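Transglutaminase-like domain-containing protein (Streptococcus suis, PDB 4XZ7) acts as a transglutaminase and antiphagocytic virulence factor, probably cross-linking protein glutamine side chains to amines, and forms a homodimer. Local coordinates at residues F191-I202 and L375-V383; Y247-T257 and K261-T270. All coordinates share one frame; numbering follows the deposited sequence.

How the contacts relate
From the N terminus, two beta-rich regions come first, and both contacts lie beyond them in the transglutaminase-like part of the chain. Helix 188-205 gives residues 191-202 to contact 1, whose loop stays open for 172 residues until 375-383, after helix 359-365, returns to it. Within that span, contact 2 makes a much tighter closure: 247-257 turns back through three residues onto 261-270, which is strand 261-262 and the first turns of helix 264-277. The two contacts also touch directly, for Asn194 bonds through OD1 to Thr257 OG1 and through ND2 to Leu253 O. Helix 188-205 thus ties the C-terminal stretch of this fragment of a longer protein to the domain's helical core, and both contacts reach the second subunit.

Contact 1: F191-I202 and L375-V383; sequences FIANDDLIHKLI and LFNKEKSLV
Asn377 and Asp195 meet at the centre of this contact, where the amide donates a hydrogen bond from ND2 to OD2 of the carboxylate over 2.9 Å, with an N-H...O angle of 154°. The two flat groups approach from opposite directions, only 12° from coplanar, and OD2 is met on its anti lone pair, the side away from OD1. The same oxygen also takes a salt bridge from Arg273, whose NH2 bonds Phe376 O as well, so one guanidinium fixes both the helix carboxylate and the loop backbone beside Asn377. Asn377 ND2 gives a second bond, 2.9 Å long, to a water that in turn donates to Ile192 O at 2.9 Å; this helix carbonyl therefore has a solvent partner besides its helical bond to Asp196 N. The ammonium of Lys380 touches that water weakly and forms a salt bridge from NZ to Asp196 OD1 at 3.4 Å, while Lys200 holds the other carboxylate oxygen at longer range.

Farther along the helix, carbon contacts take over around Leu382. With CG anti to the backbone N (chi1 -155°), the His199 ring reaches out across Lys380 and Leu382, and NE2 comes to 3.2 Å from Leu382 CD2; its ND1 has a weak bond to Glu203. Ile202 CD1 and Leu382 CD1 meet tip to tip at 3.7 Å. At the other end, the edge of the Phe376 ring lies against Phe191, and Phe107 of the second subunit packs on both rings.

One face of helix 188-205 thus receives the 3-10 turn 378-380 and its flanks. Helix 264-277 lies alongside, with Arg273 touching Phe191 and Met277 backbone-bonded to Leu382, while Phe220 of helix 213-227 packs on Ile202.

Contact 2: Y247-T257 and K261-T270; sequences YYLGSDLFAVT and KAMCVGFSTT
Gly250 and Gly266 let two helices of the transglutaminase core meet backbone to backbone: 247-251 and 264-270 run nearly parallel (-22°), their axes 7.9 Å apart. Helix 264-277 probably corresponds to the one that carries the nucleophilic cysteine in papain-like transglutaminases; Cys264 heads it here and packs on His295, consistent with that role.

The bump is the Gly250 carbonyl. It fits the hollow over Gly266, where no side chain intervenes, with O 3.6 Å from Gly266 CA, and it also accepts from Met263 N at 2.8 Å, almost straight at 173°. Beside it the small methyls of Ala255 and Ala262 fit together, CB to CB 3.7 Å.

On one flank Val256 and Thr270 meet tip to tip, CG1 to OG1 3.1 Å; with chi1 nearly eclipsed at -4°, the placement of this valine branch, and so the short approach, is doubtful. At the other, Met263 bends its chain at the sulfur to bring CE within 3.4 Å of Tyr247 CD1, crossing that side chain at about a right angle. Val265 lodges against Ser251, and just there a water donates to Ser251 OG at 2.8 Å and accepts from Val265 N at 2.9 Å.

Contact 1: F191-I202 and L375-V383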
loop_
_atom_site.group_PDB
_atom_site.type_symbol
_atom_site.label_atom_id
_atom_site.label_comp_id
_atom_site.label_asym_id
_atom_site.label_seq_id
_atom_site.Cartn_x
_atom_site.Cartn_y
_atom_site.Cartn_z
ATOM N N PHE B 191 -17.495 -8.025 9.909
ATOM C CA PHE B 191 -18.617 -7.098 9.795
ATOM C C PHE B 191 -19.570 -7.239 10.983
ATOM O O PHE B 191 -20.024 -6.236 11.560
ATOM C CB PHE B 191 -19.375 -7.313 8.479
ATOM C CG PHE B 191 -20.471 -6.304 8.239
ATOM C CD1 PHE B 191 -20.193 -5.097 7.624
ATOM C CD2 PHE B 191 -21.779 -6.560 8.646
ATOM C CE1 PHE B 191 -21.194 -4.161 7.402
ATOM C CE2 PHE B 191 -22.786 -5.632 8.435
ATOM C CZ PHE B 191 -22.495 -4.426 7.812
ATOM N N ILE B 192 -19.870 -8.479 11.352
ATOM C CA ILE B 192 -20.691 -8.743 12.525
ATOM C C ILE B 192 -20.017 -8.225 13.807
ATOM O O ILE B 192 -20.687 -7.654 14.672
ATOM C CB ILE B 192 -20.996 -10.240 12.653
ATOM C CG1 ILE B 192 -21.849 -10.684 11.463
ATOM C CG2 ILE B 192 -21.725 -10.529 13.955
ATOM C CD1 ILE B 192 -21.842 -12.176 11.229
ATOM N N ALA B 193 -18.699 -8.383 13.930
ATOM C CA ALA B 193 -18.033 -7.882 15.141
ATOM C C ALA B 193 -18.094 -6.347 15.201
ATOM O O ALA B 193 -18.289 -5.754 16.268
ATOM C CB ALA B 193 -16.595 -8.367 15.208
ATOM N N ASN B 194 -17.954 -5.706 14.048
ATOM C CA ASN B 194 -18.163 -4.265 13.983
ATOM C C ASN B 194 -19.586 -3.848 14.384
ATOM O O ASN B 194 -19.771 -2.857 15.103
ATOM C CB ASN B 194 -17.842 -3.743 12.589
ATOM C CG ASN B 194 -17.591 -2.252 12.582
ATOM O OD1 ASN B 194 -16.655 -1.775 13.214
ATOM N ND2 ASN B 194 -18.440 -1.507 11.889
ATOM N N ASP B 195 -20.587 -4.601 13.924
ATOM C CA ASP B 195 -21.973 -4.352 14.312
ATOM C C ASP B 195 -22.128 -4.487 15.817
ATOM O O ASP B 195 -22.977 -3.821 16.443
ATOM C CB ASP B 195 -22.926 -5.315 13.609
ATOM C CG ASP B 195 -23.536 -4.723 12.358
ATOM O OD1 ASP B 195 -23.148 -3.596 11.970
ATOM O OD2 ASP B 195 -24.397 -5.395 11.753
ATOM N N ASP B 196 -21.301 -5.343 16.409
ATOM C CA ASP B 196 -21.325 -5.466 17.860
ATOM C C ASP B 196 -20.748 -4.219 18.514
ATOM O O ASP B 196 -21.322 -3.700 19.470
ATOM C CB ASP B 196 -20.567 -6.703 18.339
ATOM C CG ASP B 196 -20.835 -7.005 19.805
ATOM O OD1 ASP B 196 -21.972 -7.438 20.131
ATOM O OD2 ASP B 196 -19.917 -6.789 20.627
ATOM N N LEU B 197 -19.615 -3.747 18.001
ATOM C CA LEU B 197 -19.031 -2.483 18.462
ATOM C C LEU B 197 -20.028 -1.313 18.408
ATOM O O LEU B 197 -20.085 -0.481 19.325
ATOM C CB LEU B 197 -17.793 -2.157 17.633
ATOM C CG LEU B 197 -16.405 -2.450 18.210
ATOM C CD1 LEU B 197 -16.442 -3.428 19.337
ATOM C CD2 LEU B 197 -15.473 -2.955 17.106
ATOM N N ILE B 198 -20.823 -1.261 17.342
ATOM C CA ILE B 198 -21.838 -0.223 17.198
ATOM C C ILE B 198 -22.926 -0.378 18.245
ATOM O O ILE B 198 -23.339 0.605 18.868
ATOM C CB ILE B 198 -22.471 -0.252 15.802
ATOM C CG1 ILE B 198 -21.413 0.090 14.752
ATOM C CG2 ILE B 198 -23.616 0.721 15.714
ATOM C CD1 ILE B 198 -21.874 -0.182 13.365
ATOM N N HIS B 199 -23.384 -1.618 18.428
ATOM C CA HIS B 199 -24.369 -1.944 19.457
ATOM C C HIS B 199 -23.892 -1.441 20.818
ATOM O O HIS B 199 -24.651 -0.818 21.568
ATOM C CB HIS B 199 -24.618 -3.457 19.506
ATOM C CG HIS B 199 -25.958 -3.839 20.059
ATOM N ND1 HIS B 199 -26.319 -3.609 21.369
ATOM C CD2 HIS B 199 -27.017 -4.454 19.480
ATOM C CE1 HIS B 199 -27.546 -4.054 21.572
ATOM N NE2 HIS B 199 -27.991 -4.574 20.442
ATOM N N LYS B 200 -22.627 -1.693 21.128
ATOM C CA LYS B 200 -22.065 -1.226 22.388
ATOM C C LYS B 200 -22.031 0.299 22.463
ATOM O O LYS B 200 -22.266 0.867 23.536
ATOM C CB LYS B 200 -20.665 -1.798 22.592
ATOM C CG LYS B 200 -20.672 -3.189 23.218
ATOM C CD LYS B 200 -19.300 -3.847 23.171
ATOM C CE LYS B 200 -19.357 -5.249 23.762
ATOM N NZ LYS B 200 -18.048 -5.949 23.645
ATOM N N LEU B 201 -21.744 0.972 21.345
ATOM C CA LEU B 201 -21.827 2.441 21.367
ATOM C C LEU B 201 -23.262 2.876 21.684
ATOM O O LEU B 201 -23.474 3.843 22.409
ATOM C CB LEU B 201 -21.366 3.066 20.044
ATOM C CG LEU B 201 -19.892 2.927 19.671
ATOM C CD1 LEU B 201 -19.634 3.502 18.286
ATOM C CD2 LEU B 201 -19.018 3.624 20.708
ATOM N N ILE B 202 -24.237 2.145 21.146
ATOM C CA ILE B 202 -25.643 2.462 21.349
ATOM C C ILE B 202 -26.016 2.300 22.816
ATOM O O ILE B 202 -26.689 3.159 23.394
ATOM C CB ILE B 202 -26.561 1.570 20.489
ATOM C CG1 ILE B 202 -26.409 1.929 19.018
ATOM C CG2 ILE B 202 -28.009 1.736 20.910
ATOM C CD1 ILE B 202 -27.309 1.148 18.100
ATOM N N LEU B 375 -29.821 -4.697 5.617
ATOM C CA LEU B 375 -29.348 -5.609 4.563
ATOM C C LEU B 375 -28.827 -6.947 5.065
ATOM O O LEU B 375 -29.058 -7.986 4.446
ATOM C CB LEU B 375 -28.242 -4.955 3.723
ATOM C CG LEU B 375 -28.647 -3.839 2.760
ATOM C CD1 LEU B 375 -27.536 -3.610 1.729
ATOM C CD2 LEU B 375 -29.985 -4.143 2.082
ATOM N N PHE B 376 -28.102 -6.924 6.170
ATOM C CA PHE B 376 -27.448 -8.123 6.664
ATOM C C PHE B 376 -27.314 -8.005 8.164
ATOM O O PHE B 376 -27.348 -6.903 8.695
ATOM C CB PHE B 376 -26.082 -8.288 5.989
ATOM C CG PHE B 376 -25.256 -9.435 6.513
ATOM C CD1 PHE B 376 -25.461 -10.725 6.056
ATOM C CD2 PHE B 376 -24.242 -9.211 7.428
ATOM C CE1 PHE B 376 -24.684 -11.779 6.530
ATOM C CE2 PHE B 376 -23.467 -10.251 7.899
ATOM C CZ PHE B 376 -23.689 -11.537 7.452
ATOM N N ASN B 377 -27.166 -9.137 8.841
ATOM C CA ASN B 377 -27.115 -9.165 10.294
ATOM C C ASN B 377 -28.364 -8.512 10.888
ATOM O O ASN B 377 -28.300 -7.858 11.934
ATOM C CB ASN B 377 -25.845 -8.473 10.798
ATOM C CG ASN B 377 -25.472 -8.904 12.193
ATOM O OD1 ASN B 377 -25.943 -9.934 12.669
ATOM N ND2 ASN B 377 -24.639 -8.116 12.863
ATOM N N LYS B 378 -29.496 -8.711 10.205
ATOM C CA LYS B 378 -30.783 -8.090 10.538
ATOM C C LYS B 378 -31.216 -8.296 11.985
ATOM O O LYS B 378 -32.039 -7.543 12.504
ATOM C CB LYS B 378 -31.890 -8.626 9.614
ATOM C CG LYS B 378 -31.697 -8.269 8.157
ATOM C CD LYS B 378 -32.896 -8.633 7.297
ATOM C CE LYS B 378 -32.698 -8.049 5.906
ATOM N NZ LYS B 378 -33.914 -8.157 5.074
ATOM N N GLU B 379 -30.658 -9.310 12.630
ATOM C CA GLU B 379 -31.061 -9.652 13.982
ATOM C C GLU B 379 -30.594 -8.611 14.987
ATOM O O GLU B 379 -31.185 -8.475 16.051
ATOM C CB GLU B 379 -30.523 -11.030 14.371
ATOM C CG GLU B 379 -29.181 -10.994 15.091
ATOM C CD GLU B 379 -29.294 -11.443 16.536
ATOM O OE1 GLU B 379 -28.504 -10.956 17.374
ATOM O OE2 GLU B 379 -30.170 -12.287 16.827
ATOM N N LYS B 380 -29.547 -7.861 14.659
ATOM C CA LYS B 380 -29.016 -6.910 15.626
ATOM C C LYS B 380 -29.911 -5.676 15.740
ATOM O O LYS B 380 -29.707 -4.833 16.617
ATOM C CB LYS B 380 -27.580 -6.515 15.273
ATOM C CG LYS B 380 -26.607 -6.771 16.416
ATOM C CD LYS B 380 -26.675 -8.230 16.871
ATOM C CE LYS B 380 -26.234 -8.383 18.324
ATOM N NZ LYS B 380 -24.958 -7.660 18.606
ATOM N N SER B 381 -30.901 -5.579 14.854
ATOM C CA SER B 381 -31.974 -4.595 14.991
ATOM C C SER B 381 -32.547 -4.611 16.407
ATOM O O SER B 381 -32.747 -5.675 16.993
ATOM C CB SER B 381 -33.084 -4.864 13.972
ATOM O OG SER B 381 -34.247 -4.099 14.252
ATOM N N LEU B 382 -32.787 -3.424 16.951
ATOM C CA LEU B 382 -33.231 -3.275 18.331
ATOM C C LEU B 382 -34.721 -3.044 18.405
ATOM O O LEU B 382 -35.276 -2.820 19.480
ATOM C CB LEU B 382 -32.495 -2.119 18.998
ATOM C CG LEU B 382 -30.973 -2.266 18.982
ATOM C CD1 LEU B 382 -30.334 -1.014 18.418
ATOM C CD2 LEU B 382 -30.482 -2.557 20.387
ATOM N N VAL B 383 -35.365 -3.086 17.248
ATOM C CA VAL B 383 -36.797 -2.851 17.161
ATOM C C VAL B 383 -37.477 -4.015 16.447
ATOM O O VAL B 383 -38.549 -3.860 15.861
ATOM C CB VAL B 383 -37.105 -1.526 16.424
ATOM C CG1 VAL B 383 -36.631 -0.332 17.254
ATOM C CG2 VAL B 383 -36.447 -1.518 15.038
HETATM O O HOH W 1 -23.451 -7.979 15.545
#

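Contact 2: Y247-T257 and K261-T270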
loop_
_atom_site.group_PDB
_atom_site.type_symbol
_atom_site.label_atom_id
_atom_site.label_comp_id
_atom_site.label_asym_id
_atom_site.label_seq_id
_atom_site.Cartn_x
_atom_site.Cartn_y
_atom_site.Cartn_z
ATOM N N TYR B 247 -7.106 9.349 5.242
ATOM C CA TYR B 247 -8.466 9.769 4.911
ATOM C C TYR B 247 -9.407 8.560 4.919
ATOM O O TYR B 247 -10.508 8.584 5.505
ATOM C CB TYR B 247 -8.529 10.464 3.546
ATOM C CG TYR B 247 -9.954 10.757 3.125
ATOM C CD1 TYR B 247 -10.633 11.870 3.611
ATOM C CD2 TYR B 247 -10.629 9.899 2.275
ATOM C CE1 TYR B 247 -11.950 12.125 3.240
ATOM C CE2 TYR B 247 -11.934 10.135 1.906
ATOM C CZ TYR B 247 -12.592 11.246 2.383
ATOM O OH TYR B 247 -13.892 11.455 1.993
ATOM N N TYR B 248 -8.952 7.491 4.293
ATOM C CA TYR B 248 -9.751 6.285 4.204
ATOM C C TYR B 248 -9.847 5.614 5.573
ATOM O O TYR B 248 -10.913 5.113 5.950
ATOM C CB TYR B 248 -9.159 5.354 3.133
ATOM C CG TYR B 248 -9.035 6.114 1.837
ATOM C CD1 TYR B 248 -10.168 6.546 1.181
ATOM C CD2 TYR B 248 -7.800 6.468 1.317
ATOM C CE1 TYR B 248 -10.093 7.276 0.028
ATOM C CE2 TYR B 248 -7.710 7.203 0.137
ATOM C CZ TYR B 248 -8.870 7.606 -0.493
ATOM O OH TYR B 248 -8.837 8.337 -1.662
ATOM N N LEU B 249 -8.757 5.648 6.338
ATOM C CA LEU B 249 -8.783 5.073 7.688
ATOM C C LEU B 249 -9.705 5.843 8.640
ATOM O O LEU B 249 -10.174 5.297 9.656
ATOM C CB LEU B 249 -7.383 5.032 8.285
ATOM C CG LEU B 249 -6.394 4.094 7.609
ATOM C CD1 LEU B 249 -4.994 4.389 8.166
ATOM C CD2 LEU B 249 -6.804 2.675 7.912
ATOM N N GLY B 250 -9.949 7.115 8.337
ATOM C CA GLY B 250 -10.860 7.897 9.158
ATOM C C GLY B 250 -12.286 7.916 8.639
ATOM O O GLY B 250 -13.196 8.435 9.320
ATOM N N SER B 251 -12.482 7.376 7.428
ATOM C CA SER B 251 -13.781 7.455 6.753
ATOM C C SER B 251 -14.555 6.138 6.650
ATOM O O SER B 251 -15.771 6.154 6.419
ATOM C CB SER B 251 -13.597 8.010 5.340
ATOM O OG SER B 251 -13.042 9.316 5.369
ATOM N N ASP B 252 -13.864 5.001 6.791
ATOM C CA ASP B 252 -14.536 3.726 6.576
ATOM C C ASP B 252 -15.237 3.215 7.832
ATOM O O ASP B 252 -15.179 3.834 8.896
ATOM C CB ASP B 252 -13.576 2.651 6.019
ATOM C CG ASP B 252 -12.537 2.149 7.025
ATOM O OD1 ASP B 252 -12.703 2.293 8.249
ATOM O OD2 ASP B 252 -11.533 1.562 6.564
ATOM N N LEU B 253 -15.858 2.055 7.698
ATOM C CA LEU B 253 -16.776 1.557 8.710
ATOM C C LEU B 253 -16.095 1.204 10.025
ATOM O O LEU B 253 -16.774 0.954 11.016
ATOM C CB LEU B 253 -17.539 0.342 8.191
ATOM C CG LEU B 253 -16.839 -0.997 7.932
ATOM C CD1 LEU B 253 -17.914 -2.086 7.710
ATOM C CD2 LEU B 253 -15.910 -0.942 6.731
ATOM N N PHE B 254 -14.763 1.199 10.036
ATOM C CA PHE B 254 -14.019 0.815 11.236
ATOM C C PHE B 254 -13.466 2.007 12.007
ATOM O O PHE B 254 -12.889 1.852 13.084
ATOM C CB PHE B 254 -12.870 -0.105 10.858
ATOM C CG PHE B 254 -13.309 -1.343 10.134
ATOM C CD1 PHE B 254 -14.184 -2.247 10.736
ATOM C CD2 PHE B 254 -12.850 -1.611 8.865
ATOM C CE1 PHE B 254 -14.582 -3.386 10.073
ATOM C CE2 PHE B 254 -13.247 -2.760 8.201
ATOM C CZ PHE B 254 -14.112 -3.644 8.806
ATOM N N ALA B 255 -13.640 3.194 11.446
ATOM C CA ALA B 255 -12.976 4.374 11.960
ATOM C C ALA B 255 -13.424 4.752 13.387
ATOM O O ALA B 255 -12.584 4.944 14.264
ATOM C CB ALA B 255 -13.189 5.535 11.018
ATOM N N VAL B 256 -14.715 4.893 13.645
ATOM C CA VAL B 256 -15.046 5.312 15.009
ATOM C C VAL B 256 -15.129 4.105 15.940
ATOM O O VAL B 256 -14.902 4.228 17.141
ATOM C CB VAL B 256 -16.345 6.186 15.085
ATOM C CG1 VAL B 256 -16.920 6.476 13.716
ATOM C CG2 VAL B 256 -17.380 5.646 16.094
ATOM N N THR B 257 -15.371 2.927 15.379
ATOM C CA THR B 257 -15.589 1.741 16.194
ATOM C C THR B 257 -14.289 1.085 16.665
ATOM O O THR B 257 -14.111 0.863 17.852
ATOM C CB THR B 257 -16.426 0.705 15.437
ATOM O OG1 THR B 257 -15.985 0.626 14.072
ATOM C CG2 THR B 257 -17.897 1.092 15.479
ATOM N N LYS B 261 -10.992 7.059 15.959
ATOM C CA LYS B 261 -10.466 8.281 15.395
ATOM C C LYS B 261 -11.012 8.339 13.988
ATOM O O LYS B 261 -10.856 7.387 13.210
ATOM C CB LYS B 261 -8.936 8.283 15.398
ATOM C CG LYS B 261 -8.279 9.608 15.046
ATOM C CD LYS B 261 -6.755 9.433 15.111
ATOM C CE LYS B 261 -6.009 10.735 14.959
ATOM N NZ LYS B 261 -4.568 10.434 14.783
ATOM N N ALA B 262 -11.661 9.445 13.652
ATOM C CA ALA B 262 -12.460 9.456 12.437
ATOM C C ALA B 262 -12.683 10.860 11.894
ATOM O O ALA B 262 -12.438 11.860 12.586
ATOM C CB ALA B 262 -13.808 8.771 12.696
ATOM N N MET B 263 -13.098 10.912 10.660
ATOM C CA MET B 263 -13.569 12.096 10.022
ATOM C C MET B 263 -15.032 11.975 9.694
ATOM O O MET B 263 -15.620 11.012 10.032
ATOM C CB MET B 263 -12.774 12.356 8.777
ATOM C CG MET B 263 -11.466 12.950 9.102
ATOM S SD MET B 263 -10.257 12.924 7.834
ATOM C CE MET B 263 -11.043 13.636 6.450
ATOM N N CYS B 264 -15.565 12.967 9.017
ATOM C CA CYS B 264 -16.991 13.101 8.796
ATOM C C CYS B 264 -17.715 11.877 8.219
ATOM O O CYS B 264 -18.729 11.512 8.712
ATOM C CB CYS B 264 -17.350 14.387 8.024
ATOM S SG CYS B 264 -16.798 14.495 6.325
ATOM N N VAL B 265 -17.164 11.272 7.189
ATOM C CA VAL B 265 -17.759 10.113 6.610
ATOM C C VAL B 265 -17.778 8.990 7.621
ATOM O O VAL B 265 -18.754 8.340 7.744
ATOM C CB VAL B 265 -17.112 9.679 5.288
ATOM C CG1 VAL B 265 -17.694 8.368 4.818
ATOM C CG2 VAL B 265 -17.324 10.737 4.232
ATOM N N GLY B 266 -16.707 8.820 8.372
ATOM C CA GLY B 266 -16.712 7.810 9.419
ATOM C C GLY B 266 -17.819 8.009 10.438
ATOM O O GLY B 266 -18.662 7.132 10.642
ATOM N N PHE B 267 -17.821 9.173 11.084
ATOM C CA PHE B 267 -18.915 9.540 11.987
ATOM C C PHE B 267 -20.300 9.280 11.392
ATOM O O PHE B 267 -21.150 8.687 12.039
ATOM C CB PHE B 267 -18.821 11.011 12.359
ATOM C CG PHE B 267 -17.849 11.312 13.461
ATOM C CD1 PHE B 267 -18.297 11.477 14.765
ATOM C CD2 PHE B 267 -16.498 11.487 13.186
ATOM C CE1 PHE B 267 -17.411 11.790 15.782
ATOM C CE2 PHE B 267 -15.597 11.801 14.198
ATOM C CZ PHE B 267 -16.052 11.960 15.497
ATOM N N SER B 268 -20.524 9.732 10.164
ATOM C CA SER B 268 -21.840 9.638 9.531
ATOM C C SER B 268 -22.218 8.192 9.193
ATOM O O SER B 268 -23.394 7.815 9.260
ATOM C CB SER B 268 -21.897 10.497 8.259
ATOM O OG SER B 268 -21.598 11.866 8.535
ATOM N N THR B 269 -21.231 7.380 8.826
ATOM C CA THR B 269 -21.504 5.977 8.487
ATOM C C THR B 269 -21.839 5.153 9.733
ATOM O O THR B 269 -22.787 4.358 9.737
ATOM C CB THR B 269 -20.315 5.337 7.765
ATOM O OG1 THR B 269 -20.026 6.084 6.570
ATOM C CG2 THR B 269 -20.610 3.882 7.431
ATOM N N THR B 270 -21.075 5.363 10.800
ATOM C CA THR B 270 -21.376 4.701 12.061
ATOM C C THR B 270 -22.742 5.153 12.589
ATOM O O THR B 270 -23.520 4.344 13.094
ATOM C CB THR B 270 -20.295 4.991 13.109
ATOM O OG1 THR B 270 -19.054 4.470 12.642
ATOM C CG2 THR B 270 -20.641 4.332 14.460
HETATM O O HOH W 2 -17.752 4.583 5.290
HETATM O O HOH W 3 -14.552 11.600 6.035
HETATM O O HOH W 4 -19.324 1.781 11.855
#